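Side-chain contacts in Exo-beta-1,3-galactanase (Bifidobacterium bifidum, PDB 5FLW), which probably hydrolyses beta-1,3-galactans from the chain end, as a putative exo-beta-1,3-galactanase of glycoside hydrolase family 43 with a five-bladed beta-propeller fold: residues A[81-86]-A[242-247]; A[150-155]-A[191-196]. All coordinates share one frame; numbering follows the deposited sequence.

Contact 1 (A[81-86]-A[242-247])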
ATOM      1  N   GLY A  81       7.331   8.655   8.362  1.00 10.44           N
ATOM      2  CA  GLY A  81       7.615   7.529   7.484  1.00  8.99           C
ATOM      3  C   GLY A  81       6.333   6.747   7.307  1.00 10.42           C
ATOM      4  O   GLY A  81       5.877   6.094   8.236  1.00 10.73           O
ATOM      5  N   GLU A  82       5.757   6.821   6.114  1.00 10.37           N
ATOM      6  CA  GLU A  82       4.475   6.185   5.835  1.00  9.64           C
ATOM      7  C   GLU A  82       4.407   5.185   4.684  1.00 10.82           C
ATOM      8  O   GLU A  82       5.253   5.171   3.801  1.00 10.67           O
ATOM      9  CB  GLU A  82       3.447   7.291   5.539  1.00  9.70           C
ATOM     10  CG  GLU A  82       3.150   8.219   6.707  1.00 10.89           C
ATOM     11  CD  GLU A  82       2.230   9.368   6.334  1.00 14.87           C
ATOM     12  OE1 GLU A  82       2.069   9.638   5.134  1.00 16.73           O
ATOM     13  OE2 GLU A  82       1.669   9.994   7.247  1.00 16.46           O
ATOM     14  N   ARG A  83       3.367   4.359   4.722  1.00  9.63           N
ATOM     15  CA  ARG A  83       3.052   3.398   3.664  1.00  9.36           C
ATOM     16  C   ARG A  83       4.228   2.493   3.277  1.00  9.32           C
ATOM     17  O   ARG A  83       4.574   2.377   2.096  1.00 10.88           O
ATOM     18  CB  ARG A  83       2.438   4.072   2.441  1.00 10.98           C
ATOM     19  CG  ARG A  83       1.128   4.800   2.790  1.00 11.70           C
ATOM     20  CD  ARG A  83       0.363   5.295   1.550  1.00 10.98           C
ATOM     21  NE  ARG A  83      -0.863   5.966   1.979  1.00 12.19           N
ATOM     22  CZ  ARG A  83      -1.982   5.333   2.330  1.00 10.49           C
ATOM     23  NH1 ARG A  83      -2.036   4.001   2.265  1.00 11.11           N
ATOM     24  NH2 ARG A  83      -3.063   6.023   2.733  1.00 10.66           N
ATOM     25  N   PRO A  84       4.831   1.790   4.251  1.00  9.72           N
ATOM     26  CA  PRO A  84       5.964   0.910   3.933  1.00  9.46           C
ATOM     27  C   PRO A  84       5.536  -0.208   2.990  1.00 10.64           C
ATOM     28  O   PRO A  84       4.428  -0.743   3.092  1.00 11.29           O
ATOM     29  CB  PRO A  84       6.382   0.344   5.308  1.00 10.63           C
ATOM     30  CG  PRO A  84       5.110   0.354   6.128  1.00  9.80           C
ATOM     31  CD  PRO A  84       4.392   1.637   5.661  1.00  9.53           C
ATOM     32  N   LYS A  85       6.444  -0.559   2.080  1.00  9.93           N
ATOM     33  CA  LYS A  85       6.225  -1.625   1.114  1.00 11.95           C
ATOM     34  C   LYS A  85       7.505  -2.447   1.019  1.00 10.79           C
ATOM     35  O   LYS A  85       8.603  -1.909   1.177  1.00 11.00           O
ATOM     36  CB  LYS A  85       5.916  -1.035  -0.275  1.00 11.21           C
ATOM     37  CG  LYS A  85       4.680  -0.117  -0.322  1.00 12.74           C
ATOM     38  CD  LYS A  85       3.401  -0.932  -0.082  1.00 11.86           C
ATOM     39  CE  LYS A  85       2.189  -0.035   0.252  1.00 10.41           C
ATOM     40  NZ  LYS A  85       2.345   0.617   1.585  1.00 10.39           N
ATOM     41  N   VAL A  86       7.365  -3.746   0.733  1.00 12.16           N
ATOM     42  CA  VAL A  86       8.506  -4.654   0.585  1.00 12.06           C
ATOM     43  C   VAL A  86       8.368  -5.441  -0.715  1.00 12.96           C
ATOM     44  O   VAL A  86       7.271  -5.888  -1.066  1.00 14.24           O
ATOM     45  CB  VAL A  86       8.646  -5.605   1.809  1.00 11.89           C
ATOM     46  CG1 VAL A  86       9.683  -6.741   1.578  1.00 11.97           C
ATOM     47  CG2 VAL A  86       8.998  -4.788   3.075  1.00 12.61           C
ATOM     48  N   ASP A 242     -16.576   3.824   3.796  1.00 15.65           N
ATOM     49  CA  ASP A 242     -15.930   4.736   4.738  1.00 15.16           C
ATOM     50  C   ASP A 242     -14.494   4.303   5.045  1.00 15.49           C
ATOM     51  O   ASP A 242     -14.109   4.085   6.197  1.00 15.73           O
ATOM     52  CB  ASP A 242     -16.767   4.935   6.008  1.00 15.60           C
ATOM     53  CG  ASP A 242     -16.207   6.033   6.912  1.00 18.50           C
ATOM     54  OD1 ASP A 242     -15.481   6.922   6.419  1.00 18.21           O
ATOM     55  OD2 ASP A 242     -16.505   5.997   8.130  1.00 19.70           O
ATOM     56  N   SER A 243     -13.706   4.132   3.981  1.00 16.04           N
ATOM     57  CA  SER A 243     -12.307   3.765   4.131  1.00 14.17           C
ATOM     58  C   SER A 243     -11.515   4.389   2.994  1.00 14.00           C
ATOM     59  O   SER A 243     -12.080   4.947   2.047  1.00 15.01           O
ATOM     60  CB  SER A 243     -12.104   2.231   4.154  1.00 14.19           C
ATOM     61  OG  SER A 243     -12.190   1.656   2.852  1.00 15.07           O
ATOM     62  N   GLN A 244     -10.194   4.263   3.088  1.00 13.02           N
ATOM     63  CA  GLN A 244      -9.278   4.664   2.027  1.00 12.73           C
ATOM     64  C   GLN A 244      -8.528   3.417   1.565  1.00 14.08           C
ATOM     65  O   GLN A 244      -7.822   2.790   2.366  1.00 13.27           O
ATOM     66  CB  GLN A 244      -8.272   5.711   2.525  1.00 11.51           C
ATOM     67  CG  GLN A 244      -7.326   6.172   1.394  1.00 12.68           C
ATOM     68  CD  GLN A 244      -6.243   7.142   1.852  1.00 11.89           C
ATOM     69  OE1 GLN A 244      -5.852   7.136   3.019  1.00 14.00           O
ATOM     70  NE2 GLN A 244      -5.764   7.994   0.928  1.00 13.57           N
ATOM     71  N   VAL A 245      -8.684   3.058   0.276  1.00 11.89           N
ATOM     72  CA  VAL A 245      -8.032   1.855  -0.241  1.00 14.25           C
ATOM     73  C   VAL A 245      -6.556   1.875   0.132  1.00 15.04           C
ATOM     74  O   VAL A 245      -5.867   2.901   0.029  1.00 11.39           O
ATOM     75  CB  VAL A 245      -8.233   1.678  -1.762  1.00 13.50           C
ATOM     76  CG1 VAL A 245      -7.590   2.819  -2.560  1.00 12.29           C
ATOM     77  CG2 VAL A 245      -7.655   0.335  -2.225  1.00 12.27           C
ATOM     78  N   ASP A 246      -6.084   0.740   0.619  1.00 11.78           N
ATOM     79  CA  ASP A 246      -4.670   0.578   0.893  1.00 12.59           C
ATOM     80  C   ASP A 246      -4.027  -0.441  -0.020  1.00 13.79           C
ATOM     81  O   ASP A 246      -2.956  -0.183  -0.572  1.00 13.21           O
ATOM     82  CB  ASP A 246      -4.425   0.142   2.334  1.00 13.26           C
ATOM     83  CG  ASP A 246      -2.966  -0.088   2.581  1.00 13.47           C
ATOM     84  OD1 ASP A 246      -2.263   0.933   2.745  1.00 11.23           O
ATOM     85  OD2 ASP A 246      -2.524  -1.272   2.528  1.00 13.02           O
ATOM     86  N   ILE A 247      -4.654  -1.607  -0.169  1.00 13.09           N
ATOM     87  CA  ILE A 247      -4.066  -2.688  -0.954  1.00 14.43           C
ATOM     88  C   ILE A 247      -5.171  -3.630  -1.413  1.00 14.99           C
ATOM     89  O   ILE A 247      -6.192  -3.794  -0.735  1.00 14.54           O
ATOM     90  CB  ILE A 247      -2.960  -3.413  -0.146  1.00 14.13           C
ATOM     91  CG1 ILE A 247      -2.112  -4.315  -1.057  1.00 14.65           C
ATOM     92  CG2 ILE A 247      -3.556  -4.156   1.077  1.00 14.67           C
ATOM     93  CD1 ILE A 247      -0.768  -4.674  -0.453  1.00 16.32           C
TER
HETATM   94  O   HOH W   1      -0.206   1.942   1.281  1.00 11.62           O
HETATM   95  O   HOH W   2      -4.949   3.664   2.977  1.00 12.35           O
HETATM   96  O   HOH W   3      -2.958   8.820   1.808  1.00 13.86           O
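Arg-83 and Asp-246 lie on the inner strands of two non-adjacent propeller blades, their CA atoms 8.7 Å apart, with no backbone pairing between the segments. Strand 80-88 turns a corner at Arg-83, while Asp-246 and Ile-247 form a classic beta bulge against Ile-264. A long side chain suits this gap: with CG anti to its carbonyl carbon (chi1 -60°), Arg-83 runs extended to NE and delivers its guanidinium edge-on. Arg-83 NH1 makes a salt bridge to Asp-246 OD1 at 3.1 Å, the carboxylate, matched in charge to the cation, lying nearly coplanar with the guanidinium, 28° off. The amide of Gln-244, able both to accept and to donate, stands almost perpendicular to it; its OE1 is 3.0 Å from Arg-83 NH2 and accepts a hydrogen bond from Trp-268 NE1.

One water accepts from Arg-83 NH1 and Lys-85 NZ, each at 2.9 Å, and donates to Asp-246 OD1; another links Arg-83 NH2 to Gln-244 NE2. Asp-138 OD1 makes a salt bridge with Arg-83 NE. At the propeller centre, where family 43 enzymes typically place their active site, two carboxylates and water thus hold the buried cation and fix its guanidinium plane.

Contact 2 (A[150-155]-A[191-196])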
ATOM      1  N   TYR A 150       8.141  -2.568  -9.608  1.00 14.87           N
ATOM      2  CA  TYR A 150       7.635  -1.223  -9.819  1.00 16.84           C
ATOM      3  C   TYR A 150       7.243  -0.606  -8.491  1.00 14.51           C
ATOM      4  O   TYR A 150       6.733  -1.288  -7.587  1.00 14.13           O
ATOM      5  CB  TYR A 150       6.380  -1.226 -10.723  1.00 12.96           C
ATOM      6  CG  TYR A 150       6.665  -1.850 -12.052  1.00 14.60           C
ATOM      7  CD1 TYR A 150       6.546  -3.227 -12.247  1.00 16.83           C
ATOM      8  CD2 TYR A 150       7.090  -1.062 -13.128  1.00 15.10           C
ATOM      9  CE1 TYR A 150       6.857  -3.815 -13.497  1.00 15.93           C
ATOM     10  CE2 TYR A 150       7.392  -1.630 -14.370  1.00 15.36           C
ATOM     11  CZ  TYR A 150       7.276  -2.998 -14.563  1.00 15.20           C
ATOM     12  OH  TYR A 150       7.589  -3.504 -15.808  1.00 18.27           O
ATOM     13  N   ILE A 151       7.452   0.699  -8.405  1.00 11.98           N
ATOM     14  CA  ILE A 151       6.921   1.484  -7.308  0.52 12.82           C
ATOM     15  C   ILE A 151       5.967   2.528  -7.890  1.00 12.91           C
ATOM     16  O   ILE A 151       6.308   3.231  -8.853  1.00 13.28           O
ATOM     17  CB  ILE A 151       8.047   2.077  -6.433  0.52 12.51           C
ATOM     18  CG1 ILE A 151       7.471   2.835  -5.232  0.52 15.62           C
ATOM     19  CG2 ILE A 151       8.965   2.959  -7.236  0.52 12.39           C
ATOM     20  CD1 ILE A 151       8.492   3.097  -4.162  0.52 10.36           C
ATOM     21  N   MET A 152       4.754   2.588  -7.332  1.00 11.11           N
ATOM     22  CA  MET A 152       3.797   3.616  -7.714  1.00 12.18           C
ATOM     23  C   MET A 152       3.943   4.765  -6.738  1.00 13.48           C
ATOM     24  O   MET A 152       4.146   4.541  -5.539  1.00 13.78           O
ATOM     25  CB  MET A 152       2.350   3.091  -7.712  1.00 13.09           C
ATOM     26  CG  MET A 152       2.099   1.894  -8.636  1.00 12.31           C
ATOM     27  SD  MET A 152       2.464   0.266  -7.903  1.00 16.03           S
ATOM     28  CE  MET A 152       1.020   0.035  -6.836  1.00 12.32           C
ATOM     29  N   SER A 153       3.843   5.995  -7.244  1.00 10.83           N
ATOM     30  CA  SER A 153       4.251   7.157  -6.453  1.00 13.00           C
ATOM     31  C   SER A 153       3.389   8.361  -6.807  1.00 11.37           C
ATOM     32  O   SER A 153       3.480   8.876  -7.928  1.00 12.29           O
ATOM     33  CB  SER A 153       5.735   7.493  -6.726  1.00 12.31           C
ATOM     34  OG  SER A 153       6.089   8.774  -6.201  1.00 12.41           O
ATOM     35  N   GLU A 154       2.620   8.860  -5.838  1.00 11.81           N
ATOM     36  CA  GLU A 154       1.785  10.033  -6.077  1.00 10.39           C
ATOM     37  C   GLU A 154       2.631  11.302  -6.029  1.00  9.83           C
ATOM     38  O   GLU A 154       3.364  11.541  -5.060  1.00 11.68           O
ATOM     39  CB  GLU A 154       0.638  10.105  -5.060  1.00  9.94           C
ATOM     40  CG  GLU A 154      -0.468  11.109  -5.442  1.00 12.51           C
ATOM     41  CD  GLU A 154      -0.208  12.541  -4.967  1.00 16.47           C
ATOM     42  OE1 GLU A 154       0.333  12.717  -3.852  1.00 14.31           O
ATOM     43  OE2 GLU A 154      -0.549  13.500  -5.709  1.00 14.80           O
ATOM     44  N   ASP A 155       2.514  12.117  -7.080  1.00 11.46           N
ATOM     45  CA  ASP A 155       3.325  13.315  -7.295  1.00 12.03           C
ATOM     46  C   ASP A 155       2.351  14.462  -7.560  1.00 13.41           C
ATOM     47  O   ASP A 155       1.744  14.526  -8.644  1.00 11.57           O
ATOM     48  CB  ASP A 155       4.258  13.039  -8.480  1.00 13.20           C
ATOM     49  CG  ASP A 155       4.938  14.277  -9.056  1.00 10.94           C
ATOM     50  OD1 ASP A 155       4.723  15.425  -8.612  1.00 12.61           O
ATOM     51  OD2 ASP A 155       5.712  14.064 -10.040  1.00 14.11           O
ATOM     52  N   PRO A 191      -1.965   4.176  -3.968  1.00 12.13           N
ATOM     53  CA  PRO A 191      -2.072   3.272  -5.122  1.00 11.96           C
ATOM     54  C   PRO A 191      -1.824   1.808  -4.773  1.00 12.26           C
ATOM     55  O   PRO A 191      -0.994   1.473  -3.910  1.00 12.05           O
ATOM     56  CB  PRO A 191      -0.966   3.789  -6.063  1.00 12.13           C
ATOM     57  CG  PRO A 191       0.054   4.386  -5.130  1.00 11.97           C
ATOM     58  CD  PRO A 191      -0.791   5.068  -4.069  1.00 12.27           C
ATOM     59  N   THR A 192      -2.514   0.936  -5.527  1.00 12.52           N
ATOM     60  CA  THR A 192      -2.284  -0.504  -5.489  1.00 13.50           C
ATOM     61  C   THR A 192      -2.645  -1.078  -6.863  1.00 13.92           C
ATOM     62  O   THR A 192      -3.594  -0.607  -7.499  1.00 15.70           O
ATOM     63  CB  THR A 192      -3.075  -1.155  -4.326  1.00 14.07           C
ATOM     64  OG1 THR A 192      -2.858  -2.576  -4.323  1.00 14.48           O
ATOM     65  CG2 THR A 192      -4.560  -0.832  -4.401  1.00 13.88           C
ATOM     66  N   ILE A 193      -1.868  -2.069  -7.334  1.00 13.26           N
ATOM     67  CA  ILE A 193      -2.073  -2.682  -8.647  1.00 15.17           C
ATOM     68  C   ILE A 193      -2.048  -4.199  -8.523  1.00 16.76           C
ATOM     69  O   ILE A 193      -1.166  -4.764  -7.868  1.00 15.81           O
ATOM     70  CB  ILE A 193      -1.001  -2.223  -9.683  1.00 16.19           C
ATOM     71  CG1 ILE A 193      -1.165  -0.729 -10.010  1.00 17.35           C
ATOM     72  CG2 ILE A 193      -1.051  -3.058 -10.999  1.00 15.74           C
ATOM     73  CD1 ILE A 193      -0.103  -0.132 -10.928  1.00 14.22           C
ATOM     74  N   ILE A 194      -2.969  -4.855  -9.229  1.00 15.79           N
ATOM     75  CA  ILE A 194      -2.961  -6.304  -9.405  1.00 15.46           C
ATOM     76  C   ILE A 194      -3.076  -6.586 -10.900  1.00 17.20           C
ATOM     77  O   ILE A 194      -3.342  -5.693 -11.714  1.00 17.31           O
ATOM     78  CB  ILE A 194      -4.063  -7.071  -8.608  1.00 16.75           C
ATOM     79  CG1 ILE A 194      -5.482  -6.655  -9.034  1.00 21.10           C
ATOM     80  CG2 ILE A 194      -3.877  -6.920  -7.096  1.00 17.40           C
ATOM     81  CD1 ILE A 194      -6.052  -7.413 -10.195  1.00 25.83           C
ATOM     82  N   LYS A 195      -2.838  -7.841 -11.250  1.00 19.51           N
ATOM     83  CA  LYS A 195      -2.945  -8.307 -12.628  1.00 17.84           C
ATOM     84  C   LYS A 195      -3.772  -9.586 -12.682  1.00 18.96           C
ATOM     85  O   LYS A 195      -3.595 -10.484 -11.856  1.00 20.79           O
ATOM     86  CB  LYS A 195      -1.550  -8.634 -13.200  1.00 18.17           C
ATOM     87  CG  LYS A 195      -1.434  -8.682 -14.743  1.00 20.91           C
ATOM     88  CD  LYS A 195      -0.066  -9.221 -15.141  1.00 19.01           C
ATOM     89  CE  LYS A 195       0.178  -9.120 -16.621  1.00 20.77           C
ATOM     90  NZ  LYS A 195       1.570  -9.444 -17.028  1.00 20.04           N
ATOM     91  N   LYS A 196      -4.679  -9.660 -13.655  1.00 21.46           N
ATOM     92  CA  LYS A 196      -5.474 -10.865 -13.859  1.00 24.08           C
ATOM     93  C   LYS A 196      -5.650 -11.097 -15.356  1.00 26.14           C
ATOM     94  O   LYS A 196      -6.186 -10.232 -16.064  1.00 23.73           O
ATOM     95  CB  LYS A 196      -6.846 -10.756 -13.187  1.00 21.72           C
ATOM     96  CG  LYS A 196      -7.678 -12.018 -13.319  1.00 21.72           C
ATOM     97  CD  LYS A 196      -9.119 -11.735 -12.931  1.00 23.23           C
ATOM     98  CE  LYS A 196     -10.047 -12.876 -13.277  1.00 24.33           C
ATOM     99  NZ  LYS A 196      -9.561 -14.150 -12.691  1.00 28.70           N
TER
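Met-152 packing on Pro-191 and Ile-193 is an apolar interface between consecutive blades of the propeller. Strand 149-155 is the second strand of its blade and 191-196 the first strand of the next. The two segments run roughly antiparallel, at 147°, but their axes come no closer than 7.6 Å and no hydrogen bond joins them, so the Met-152 side chain makes the contact between these segments, partly against the facing backbone.

Each part of this flexible side chain has its own partner. At the root, Met-152 CB rests on the proline ring, 3.7 Å from Pro-191 CG. Farther along, Met-152 CG lies 3.8 Å from Ile-193 CD1, with SD beside the same methyl. Bends at chi2 (86°) and chi3 (77°) then fold the chain over, laying its methyl on the facing strand: Met-152 CE is 3.6 Å from both Thr-192 CA and Ile-193 N. Cutting the side chain back to an alanine here removes CG, SD and CE, which is likely to leave Ile-193 CD1 and the backbone at Thr-192 without their packing partner.

Strand alternation explains the facing residues. Pro-191 and Ile-193 point toward Met-152 and also touch Trp-202 on the neighbouring strand of their own blade, whereas Thr-192 points away and bonds through OG1 to the backbone N of Val-248. Proline offers a compact, rigid apolar ring, isoleucine a projecting methyl, and methionine an unbranched chain that moulds itself to both. Lys-195 adds a salt bridge to Asp-144, but Met-152 meets Pro-191, Thr-192 and Ile-193 through dispersion and hydrophobic burial.

In the fold
Both contacts are buried, but they differ in place and chemistry. Contact 1, its centre about 4 Å from the centre of the chain, spans the middle of the propeller between blades that are not neighbours, where charges and water fill the space between inner strands. Contact 2, its centre about 8 Å from the centre of the chain, lies between successive blades and is apolar packing, with no hydrogen bond between its segments. They share no strand, yet their centres are only 11 Å apart and they meet at Thr-192, whose OG1 is 3.6 Å from Ile-247 CA. Strand 244-250 presents Gln-244 and Asp-246 to Arg-83 and packs Val-245 and Ile-247 against Thr-192.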